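Local atomic coordinates of periplasmic binding protein (Agrobacterium tumefaciens str. B6, PDB entry 5L9G), a protein that binds the opine mannopine in the periplasm, probably delivering it to an ABC transporter for uptake into the bacterium. Residues Ala141-Val146 / Thr195-Ser200; Gly161-Ala166 / Ala189-Leu194; Lys176-Leu181 / Val318-Asp323. All blocks are in the same frame, centred on the assembly; numbering follows the deposited sequence.

Contact 1 of 3, residues Ala141-Val146 / Thr195-Ser200; sequences ADFFDV and TELAPS
L197 drives its side chain against the F144 ring, laying methyl CD2 over one face of it. The methyl stands 3.8 Å from the centroid of the F144 ring and 14° off the ring normal, a CH-pi contact; its closest ring atom is F144 CE2, at 3.7 Å from L197 CD2. The same methyl serves a second aromatic ring from another direction, since L197 CD2 meets F143 CE1 at 4.0 Å, there at the ring edge and near its plane. One branch of the leucine is thus held between a face and an edge. The other branch, CD1, turns to the valine and touches V146 CG2 at 3.8 Å. In L197 the CG lies anti to the backbone N (chi1 -175°), which extends the fork across the gap from helix 184-197 to 141-146.

Beyond the leucine, S200 comes up to V146, its OG lying 3.5 Å from V146 CG1. S200 follows where the long helix tightens into a short 3-10 turn, and its backbone pairs with that of R153, at the start of strand 153-156. F143 also touches L155 of that strand and M222 and I224 of strand 222-226. The contact therefore packs residues of 141-146 on the last turn of helix 184-197 and against strands 153-156 and 222-226, in an alpha/beta lobe of the solute-binding fold.

A water donates to both segments, reaching F144 O at 2.7 Å and E196 OE2 at 2.9 Å. E196 OE2 also forms a salt bridge with K193. Hydrocarbon packing supplies the direct grip, while the polar link is made through solvent, which suggests that the attachment depends chiefly on shape and burial.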
loop_
_atom_site.group_PDB
_atom_site.type_symbol
_atom_site.label_atom_id
_atom_site.label_comp_id
_atom_site.label_asym_id
_atom_site.label_seq_id
_atom_site.Cartn_x
_atom_site.Cartn_y
_atom_site.Cartn_z
ATOM N N ALA A 141 -9.050 -10.800 14.786
ATOM C CA ALA A 141 -10.044 -11.724 15.352
ATOM C C ALA A 141 -11.359 -10.931 15.545
ATOM O O ALA A 141 -12.410 -11.383 15.093
ATOM C CB ALA A 141 -9.551 -12.301 16.687
ATOM N N ASP A 142 -11.271 -9.706 16.103
ATOM C CA ASP A 142 -12.427 -8.818 16.325
ATOM C C ASP A 142 -13.074 -8.425 15.004
ATOM O O ASP A 142 -14.297 -8.452 14.895
ATOM C CB ASP A 142 -12.014 -7.540 17.075
ATOM C CG ASP A 142 -11.709 -7.656 18.550
ATOM O OD1 ASP A 142 -12.032 -8.713 19.142
ATOM O OD2 ASP A 142 -11.232 -6.646 19.140
ATOM N N PHE A 143 -12.252 -8.049 13.998
ATOM C CA PHE A 143 -12.760 -7.637 12.686
ATOM C C PHE A 143 -13.625 -8.758 12.079
ATOM O O PHE A 143 -14.678 -8.479 11.504
ATOM C CB PHE A 143 -11.594 -7.316 11.748
ATOM C CG PHE A 143 -12.035 -6.647 10.467
ATOM C CD1 PHE A 143 -12.376 -7.404 9.344
ATOM C CD2 PHE A 143 -12.118 -5.263 10.384
ATOM C CE1 PHE A 143 -12.797 -6.782 8.159
ATOM C CE2 PHE A 143 -12.515 -4.640 9.191
ATOM C CZ PHE A 143 -12.881 -5.402 8.102
ATOM N N PHE A 144 -13.190 -10.020 12.231
ATOM C CA PHE A 144 -13.890 -11.161 11.628
ATOM C C PHE A 144 -15.017 -11.690 12.507
ATOM O O PHE A 144 -15.740 -12.597 12.093
ATOM C CB PHE A 144 -12.870 -12.276 11.277
ATOM C CG PHE A 144 -12.086 -12.037 10.001
ATOM C CD1 PHE A 144 -11.143 -11.006 9.922
ATOM C CD2 PHE A 144 -12.243 -12.876 8.905
ATOM C CE1 PHE A 144 -10.408 -10.791 8.748
ATOM C CE2 PHE A 144 -11.491 -12.677 7.742
ATOM C CZ PHE A 144 -10.593 -11.622 7.660
ATOM N N ASP A 145 -15.178 -11.117 13.705
ATOM C CA ASP A 145 -16.184 -11.579 14.673
ATOM C C ASP A 145 -17.505 -10.834 14.493
ATOM O O ASP A 145 -17.750 -9.823 15.158
ATOM C CB ASP A 145 -15.654 -11.469 16.107
ATOM C CG ASP A 145 -16.480 -12.244 17.130
ATOM O OD1 ASP A 145 -17.670 -12.538 16.840
ATOM O OD2 ASP A 145 -15.953 -12.523 18.229
ATOM N N VAL A 146 -18.375 -11.378 13.632
ATOM C CA VAL A 146 -19.673 -10.780 13.279
ATOM C C VAL A 146 -20.680 -10.893 14.439
ATOM O O VAL A 146 -21.602 -10.078 14.534
ATOM C CB VAL A 146 -20.204 -11.334 11.930
ATOM C CG1 VAL A 146 -21.537 -10.693 11.537
ATOM C CG2 VAL A 146 -19.178 -11.109 10.818
ATOM N N THR A 195 -14.131 -16.445 3.107
ATOM C CA THR A 195 -15.414 -16.921 2.586
ATOM C C THR A 195 -16.496 -16.794 3.662
ATOM O O THR A 195 -17.593 -16.331 3.371
ATOM C CB THR A 195 -15.259 -18.350 2.018
ATOM O OG1 THR A 195 -14.279 -18.326 0.979
ATOM C CG2 THR A 195 -16.566 -18.924 1.475
ATOM N N GLU A 196 -16.166 -17.175 4.904
ATOM C CA GLU A 196 -17.052 -17.097 6.069
ATOM C C GLU A 196 -17.467 -15.625 6.332
ATOM O O GLU A 196 -18.628 -15.359 6.660
ATOM C CB GLU A 196 -16.316 -17.669 7.291
ATOM C CG GLU A 196 -17.138 -17.816 8.557
ATOM C CD GLU A 196 -16.270 -18.150 9.757
ATOM O OE1 GLU A 196 -15.873 -19.330 9.889
ATOM O OE2 GLU A 196 -15.928 -17.220 10.524
ATOM N N LEU A 197 -16.512 -14.689 6.197
ATOM C CA LEU A 197 -16.770 -13.266 6.440
ATOM C C LEU A 197 -17.524 -12.596 5.289
ATOM O O LEU A 197 -18.324 -11.691 5.543
ATOM C CB LEU A 197 -15.453 -12.516 6.713
ATOM C CG LEU A 197 -15.578 -11.014 7.105
ATOM C CD1 LEU A 197 -16.193 -10.837 8.509
ATOM C CD2 LEU A 197 -14.244 -10.300 7.004
ATOM N N ALA A 198 -17.258 -13.030 4.030
ATOM C CA ALA A 198 -17.798 -12.450 2.797
ATOM C C ALA A 198 -19.291 -11.990 2.853
ATOM O O ALA A 198 -19.536 -10.867 2.409
ATOM C CB ALA A 198 -17.557 -13.369 1.609
ATOM N N PRO A 199 -20.280 -12.730 3.435
ATOM C CA PRO A 199 -21.658 -12.194 3.472
ATOM C C PRO A 199 -21.831 -10.894 4.268
ATOM O O PRO A 199 -22.791 -10.163 4.018
ATOM C CB PRO A 199 -22.471 -13.340 4.084
ATOM C CG PRO A 199 -21.649 -14.563 3.848
ATOM C CD PRO A 199 -20.239 -14.093 4.005
ATOM N N SER A 200 -20.886 -10.585 5.188
ATOM C CA SER A 200 -20.911 -9.355 5.983
ATOM C C SER A 200 -20.103 -8.233 5.338
ATOM O O SER A 200 -20.028 -7.129 5.905
ATOM C CB SER A 200 -20.417 -9.621 7.401
ATOM O OG SER A 200 -21.312 -10.514 8.041
HETATM O O HOH W 1 -16.336 -14.348 10.068
#

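Contact 2 of 3, residues Gly161-Ala166 / Ala189-Leu194; sequences GMIEAA and AAIAKL
A166 sets its methyl into the surface of helix 184-197, where it meets A190, K193 and L194. A166 CB lies 3.2 Å from A190 O. On the leucine side, A166 CB is 3.7 Å from L194 CG. With only methyls at A166 and A190, the backbones come close: A166 CA and A190 CA are 5.0 Å apart. K193 brings its CB to the same methyl, and its chain then bends at chi2, carrying the amine away from the contact.

I163, one turn earlier, fills the next position. Its CG1 branch is anti to the carbonyl carbon (chi1 -54°), and the terminal CD1 stretches over to I191 CD1 at 3.6 Å and to L194 CD1 at 3.9 Å. The two short helical segments are almost perpendicular, crossing at 91° with their axes 8.5 Å apart. Such a crossing confines close packing to a small patch, here between helices 162-169 and 184-197 of one alpha/beta lobe of the periplasmic binding protein fold. W327, W333 and A337 of helix 324-343 continue the apolar surface beyond I163 and I191.

L194 places CD2 3.7 Å from M162 O at the start of the other helix. L155 of strand 153-156 meets both M162 and L194, joining the helix pair to the sheet.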
loop_
_atom_site.group_PDB
_atom_site.type_symbol
_atom_site.label_atom_id
_atom_site.label_comp_id
_atom_site.label_asym_id
_atom_site.label_seq_id
_atom_site.Cartn_x
_atom_site.Cartn_y
_atom_site.Cartn_z
ATOM N N GLY A 161 -2.459 -8.134 1.982
ATOM C CA GLY A 161 -2.923 -7.695 3.299
ATOM C C GLY A 161 -4.231 -8.356 3.699
ATOM O O GLY A 161 -4.496 -8.520 4.891
ATOM N N MET A 162 -5.045 -8.779 2.711
ATOM C CA MET A 162 -6.352 -9.424 2.944
ATOM C C MET A 162 -6.221 -10.906 3.309
ATOM O O MET A 162 -6.904 -11.367 4.231
ATOM C CB MET A 162 -7.297 -9.218 1.742
ATOM C CG MET A 162 -7.387 -7.752 1.267
ATOM S SD MET A 162 -8.089 -6.649 2.543
ATOM C CE MET A 162 -6.764 -5.513 2.772
ATOM N N ILE A 163 -5.348 -11.653 2.601
ATOM C CA ILE A 163 -5.091 -13.075 2.895
ATOM C C ILE A 163 -4.477 -13.186 4.302
ATOM O O ILE A 163 -4.900 -14.018 5.102
ATOM C CB ILE A 163 -4.162 -13.738 1.827
ATOM C CG1 ILE A 163 -4.699 -13.558 0.367
ATOM C CG2 ILE A 163 -3.858 -15.212 2.159
ATOM C CD1 ILE A 163 -6.065 -14.214 0.009
ATOM N N GLU A 164 -3.484 -12.328 4.582
ATOM C CA GLU A 164 -2.785 -12.289 5.871
ATOM C C GLU A 164 -3.735 -11.926 7.002
ATOM O O GLU A 164 -3.581 -12.474 8.105
ATOM C CB GLU A 164 -1.605 -11.313 5.827
ATOM C CG GLU A 164 -0.526 -11.650 4.808
ATOM C CD GLU A 164 -0.671 -10.919 3.478
ATOM O OE1 GLU A 164 0.367 -10.558 2.880
ATOM O OE2 GLU A 164 -1.818 -10.724 3.021
ATOM N N ALA A 165 -4.727 -11.018 6.732
ATOM C CA ALA A 165 -5.738 -10.597 7.721
ATOM C C ALA A 165 -6.511 -11.829 8.203
ATOM O O ALA A 165 -6.701 -11.994 9.398
ATOM C CB ALA A 165 -6.697 -9.572 7.110
ATOM N N ALA A 166 -6.897 -12.715 7.271
ATOM C CA ALA A 166 -7.611 -13.951 7.575
ATOM C C ALA A 166 -6.746 -14.895 8.419
ATOM O O ALA A 166 -7.257 -15.455 9.394
ATOM C CB ALA A 166 -8.058 -14.631 6.298
ATOM N N ALA A 189 -7.224 -22.538 4.548
ATOM C CA ALA A 189 -7.944 -22.136 5.759
ATOM C C ALA A 189 -8.176 -20.607 5.758
ATOM O O ALA A 189 -9.234 -20.139 6.186
ATOM C CB ALA A 189 -7.157 -22.541 6.993
ATOM N N ALA A 190 -7.186 -19.840 5.269
ATOM C CA ALA A 190 -7.250 -18.379 5.195
ATOM C C ALA A 190 -8.357 -17.959 4.213
ATOM O O ALA A 190 -9.169 -17.091 4.534
ATOM C CB ALA A 190 -5.899 -17.819 4.772
ATOM N N ILE A 191 -8.454 -18.652 3.061
ATOM C CA ILE A 191 -9.498 -18.410 2.057
ATOM C C ILE A 191 -10.875 -18.813 2.611
ATOM O O ILE A 191 -11.846 -18.079 2.399
ATOM C CB ILE A 191 -9.115 -19.072 0.700
ATOM C CG1 ILE A 191 -8.058 -18.211 -0.037
ATOM C CG2 ILE A 191 -10.330 -19.385 -0.207
ATOM C CD1 ILE A 191 -8.521 -16.819 -0.581
ATOM N N ALA A 192 -10.934 -19.927 3.389
ATOM C CA ALA A 192 -12.168 -20.391 4.035
ATOM C C ALA A 192 -12.679 -19.341 5.041
ATOM O O ALA A 192 -13.886 -19.101 5.125
ATOM C CB ALA A 192 -11.935 -21.723 4.729
ATOM N N LYS A 193 -11.752 -18.705 5.777
ATOM C CA LYS A 193 -12.061 -17.652 6.754
ATOM C C LYS A 193 -12.627 -16.412 6.053
ATOM O O LYS A 193 -13.590 -15.824 6.546
ATOM C CB LYS A 193 -10.814 -17.312 7.600
ATOM C CG LYS A 193 -11.067 -16.379 8.780
ATOM C CD LYS A 193 -11.985 -16.997 9.825
ATOM C CE LYS A 193 -12.170 -16.122 11.038
ATOM N NZ LYS A 193 -13.043 -16.779 12.050
ATOM N N LEU A 194 -12.040 -16.027 4.907
ATOM C CA LEU A 194 -12.512 -14.885 4.119
ATOM C C LEU A 194 -13.902 -15.184 3.541
ATOM O O LEU A 194 -14.759 -14.295 3.510
ATOM C CB LEU A 194 -11.522 -14.535 2.996
ATOM C CG LEU A 194 -10.219 -13.820 3.389
ATOM C CD1 LEU A 194 -9.173 -13.932 2.279
ATOM C CD2 LEU A 194 -10.458 -12.355 3.748
#

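Contact 3 of 3, residues Lys176-Leu181 / Val318-Asp323; sequences KVYEFL and VQYSVD
Y178 is sandwiched between aliphatic carbons from its own helix and from the residue that precedes helix 324-343. D323 CB sits over the centre of one ring face, 3.5 Å from the centroid of the Y178 ring in a CH-pi contact, and V177 CG1 lies over the centre of the opposite face. The tyrosine's CG is anti to the carbonyl carbon, a setting that carries the ring off helix 177-180 and across to the 318-323 chain. There its hydroxyl accepts a hydrogen bond from the backbone: D323 N to Y178 OH measures 3.2 Å, with an N-H...O angle of 151°. The same hydroxyl is hydrogen-bonded to E164. These two bonds hold the hydroxyl end in place, while D323 CB and V177 CG1 on opposite faces limit rotation of the ring.

The D323 side chain runs past the tyrosine in the opposite direction. The carboxylate plane stands 88° from the ring plane, and OD1 caps N325 at the start of helix 324-343. At the ring edge, near its plane, S321 O approaches Y178 CE2 at 3.4 Å.

Y320 takes a less common torsion, with CG between the backbone N and the carbonyl carbon (chi1 71°). Its ring thereby turns toward the helix and receives V177 CG2 over the centre of one face, 4.2 Å from the Y320 centroid. The two V177 methyls thus lie over faces of two different tyrosines. In the plane of the Y320 ring, at its edge, comes Y178 CE2, 3.8 Å from Y320 CE2.

Strand 320-321 runs parallel to strand 240-256 and pairs with it through A247 and L249; helix 162-169 brings E164 and L168 against V177 and Y320, and helix 324-343, which starts just after D323, brings F326 and W327 against Y178.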
loop_
_atom_site.group_PDB
_atom_site.type_symbol
_atom_site.label_atom_id
_atom_site.label_comp_id
_atom_site.label_asym_id
_atom_site.label_seq_id
_atom_site.Cartn_x
_atom_site.Cartn_y
_atom_site.Cartn_z
ATOM N N LYS A 176 4.279 -15.234 12.809
ATOM C CA LYS A 176 4.107 -16.534 12.139
ATOM C C LYS A 176 3.139 -16.475 10.925
ATOM O O LYS A 176 2.819 -17.518 10.351
ATOM C CB LYS A 176 3.659 -17.627 13.131
ATOM C CG LYS A 176 4.578 -17.815 14.337
ATOM C CD LYS A 176 5.517 -18.989 14.171
ATOM C CE LYS A 176 6.347 -19.235 15.412
ATOM N NZ LYS A 176 7.462 -18.255 15.547
ATOM N N VAL A 177 2.665 -15.282 10.545
ATOM C CA VAL A 177 1.731 -15.139 9.419
ATOM C C VAL A 177 2.168 -15.940 8.185
ATOM O O VAL A 177 1.381 -16.710 7.623
ATOM C CB VAL A 177 1.477 -13.639 9.053
ATOM C CG1 VAL A 177 0.745 -13.501 7.719
ATOM C CG2 VAL A 177 0.700 -12.930 10.150
ATOM N N TYR A 178 3.421 -15.745 7.765
ATOM C CA TYR A 178 3.904 -16.343 6.528
ATOM C C TYR A 178 4.379 -17.771 6.689
ATOM O O TYR A 178 4.426 -18.491 5.693
ATOM C CB TYR A 178 4.936 -15.445 5.866
ATOM C CG TYR A 178 4.324 -14.134 5.420
ATOM C CD1 TYR A 178 3.465 -14.079 4.325
ATOM C CD2 TYR A 178 4.537 -12.960 6.139
ATOM C CE1 TYR A 178 2.898 -12.868 3.905
ATOM C CE2 TYR A 178 4.005 -11.742 5.709
ATOM C CZ TYR A 178 3.181 -11.703 4.594
ATOM O OH TYR A 178 2.644 -10.508 4.172
ATOM N N GLU A 179 4.639 -18.213 7.934
ATOM C CA GLU A 179 4.951 -19.608 8.214
ATOM C C GLU A 179 3.632 -20.382 8.049
ATOM O O GLU A 179 3.619 -21.447 7.442
ATOM C CB GLU A 179 5.488 -19.757 9.644
ATOM C CG GLU A 179 6.934 -19.323 9.798
ATOM C CD GLU A 179 7.511 -19.552 11.182
ATOM O OE1 GLU A 179 7.292 -20.647 11.751
ATOM O OE2 GLU A 179 8.177 -18.629 11.704
ATOM N N PHE A 180 2.515 -19.805 8.538
ATOM C CA PHE A 180 1.172 -20.377 8.427
ATOM C C PHE A 180 0.756 -20.476 6.959
ATOM O O PHE A 180 0.238 -21.513 6.547
ATOM C CB PHE A 180 0.144 -19.543 9.215
ATOM C CG PHE A 180 -1.283 -20.040 9.121
ATOM C CD1 PHE A 180 -1.697 -21.154 9.839
ATOM C CD2 PHE A 180 -2.205 -19.407 8.296
ATOM C CE1 PHE A 180 -3.011 -21.616 9.748
ATOM C CE2 PHE A 180 -3.519 -19.875 8.202
ATOM C CZ PHE A 180 -3.912 -20.976 8.929
ATOM N N LEU A 181 0.999 -19.395 6.172
ATOM C CA LEU A 181 0.658 -19.336 4.749
ATOM C C LEU A 181 1.669 -20.072 3.844
ATOM O O LEU A 181 1.456 -20.133 2.629
ATOM C CB LEU A 181 0.510 -17.875 4.306
ATOM C CG LEU A 181 -0.658 -17.063 4.894
ATOM C CD1 LEU A 181 -0.586 -15.624 4.429
ATOM C CD2 LEU A 181 -2.023 -17.681 4.550
ATOM N N VAL A 318 3.406 -3.564 17.063
ATOM C CA VAL A 318 2.111 -4.258 16.997
ATOM C C VAL A 318 1.729 -4.658 15.571
ATOM O O VAL A 318 0.607 -5.124 15.333
ATOM C CB VAL A 318 0.979 -3.468 17.702
ATOM C CG1 VAL A 318 1.274 -3.348 19.202
ATOM C CG2 VAL A 318 0.748 -2.093 17.052
ATOM N N GLN A 319 2.693 -4.522 14.639
ATOM C CA GLN A 319 2.508 -4.851 13.234
ATOM C C GLN A 319 3.402 -6.024 12.834
ATOM O O GLN A 319 4.195 -6.532 13.627
ATOM C CB GLN A 319 2.860 -3.617 12.349
ATOM C CG GLN A 319 1.887 -2.455 12.496
ATOM C CD GLN A 319 2.250 -1.339 11.563
ATOM O OE1 GLN A 319 1.918 -1.371 10.371
ATOM N NE2 GLN A 319 3.019 -0.372 12.066
ATOM N N TYR A 320 3.255 -6.464 11.597
ATOM C CA TYR A 320 4.143 -7.458 11.002
ATOM C C TYR A 320 4.418 -6.898 9.592
ATOM O O TYR A 320 3.552 -6.214 9.040
ATOM C CB TYR A 320 3.503 -8.867 10.970
ATOM C CG TYR A 320 2.392 -8.961 9.954
ATOM C CD1 TYR A 320 1.142 -8.402 10.207
ATOM C CD2 TYR A 320 2.622 -9.501 8.692
ATOM C CE1 TYR A 320 0.142 -8.403 9.243
ATOM C CE2 TYR A 320 1.640 -9.477 7.708
ATOM C CZ TYR A 320 0.393 -8.954 8.000
ATOM O OH TYR A 320 -0.582 -8.928 7.042
ATOM N N SER A 321 5.608 -7.160 9.034
ATOM C CA SER A 321 5.957 -6.654 7.700
ATOM C C SER A 321 5.427 -7.540 6.587
ATOM O O SER A 321 5.432 -8.769 6.721
ATOM C CB SER A 321 7.464 -6.499 7.553
ATOM O OG SER A 321 7.953 -5.396 8.294
ATOM N N VAL A 322 5.010 -6.923 5.459
ATOM C CA VAL A 322 4.602 -7.701 4.273
ATOM C C VAL A 322 5.818 -8.552 3.842
ATOM O O VAL A 322 6.957 -8.099 3.993
ATOM C CB VAL A 322 4.073 -6.781 3.121
ATOM C CG1 VAL A 322 5.155 -5.832 2.602
ATOM C CG2 VAL A 322 3.457 -7.581 1.971
ATOM N N ASP A 323 5.588 -9.767 3.328
ATOM C CA ASP A 323 6.687 -10.595 2.868
ATOM C C ASP A 323 6.623 -10.742 1.358
ATOM O O ASP A 323 5.826 -11.538 0.859
ATOM C CB ASP A 323 6.725 -11.972 3.565
ATOM C CG ASP A 323 7.951 -12.822 3.245
ATOM O OD1 ASP A 323 8.801 -12.375 2.419
ATOM O OD2 ASP A 323 8.055 -13.928 3.798
#

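Contacts 1 and 2 share helix 184-197, their centres lying 10 Å apart, and F144 joins them: its CD2 is 3.7 Å from K193 CG, and its CZ is 3.8 Å from A166 CA. Contacts 2 and 3, with centres 12 Å apart, meet through apolar carbons, E164 CG lying 3.7 Å from V177 CG1 and A190 CB 3.9 Å from L181 CD2. Contacts 1 and 3 do not touch, their nearest atoms being about 10 Å apart. Contacts 2 and 3 lie near the pocket: the V322 side chain is about 9 Å from bound mannopine and about 7 Å from a calcium ion, and the M162 side chain is about 10 Å from mannopine.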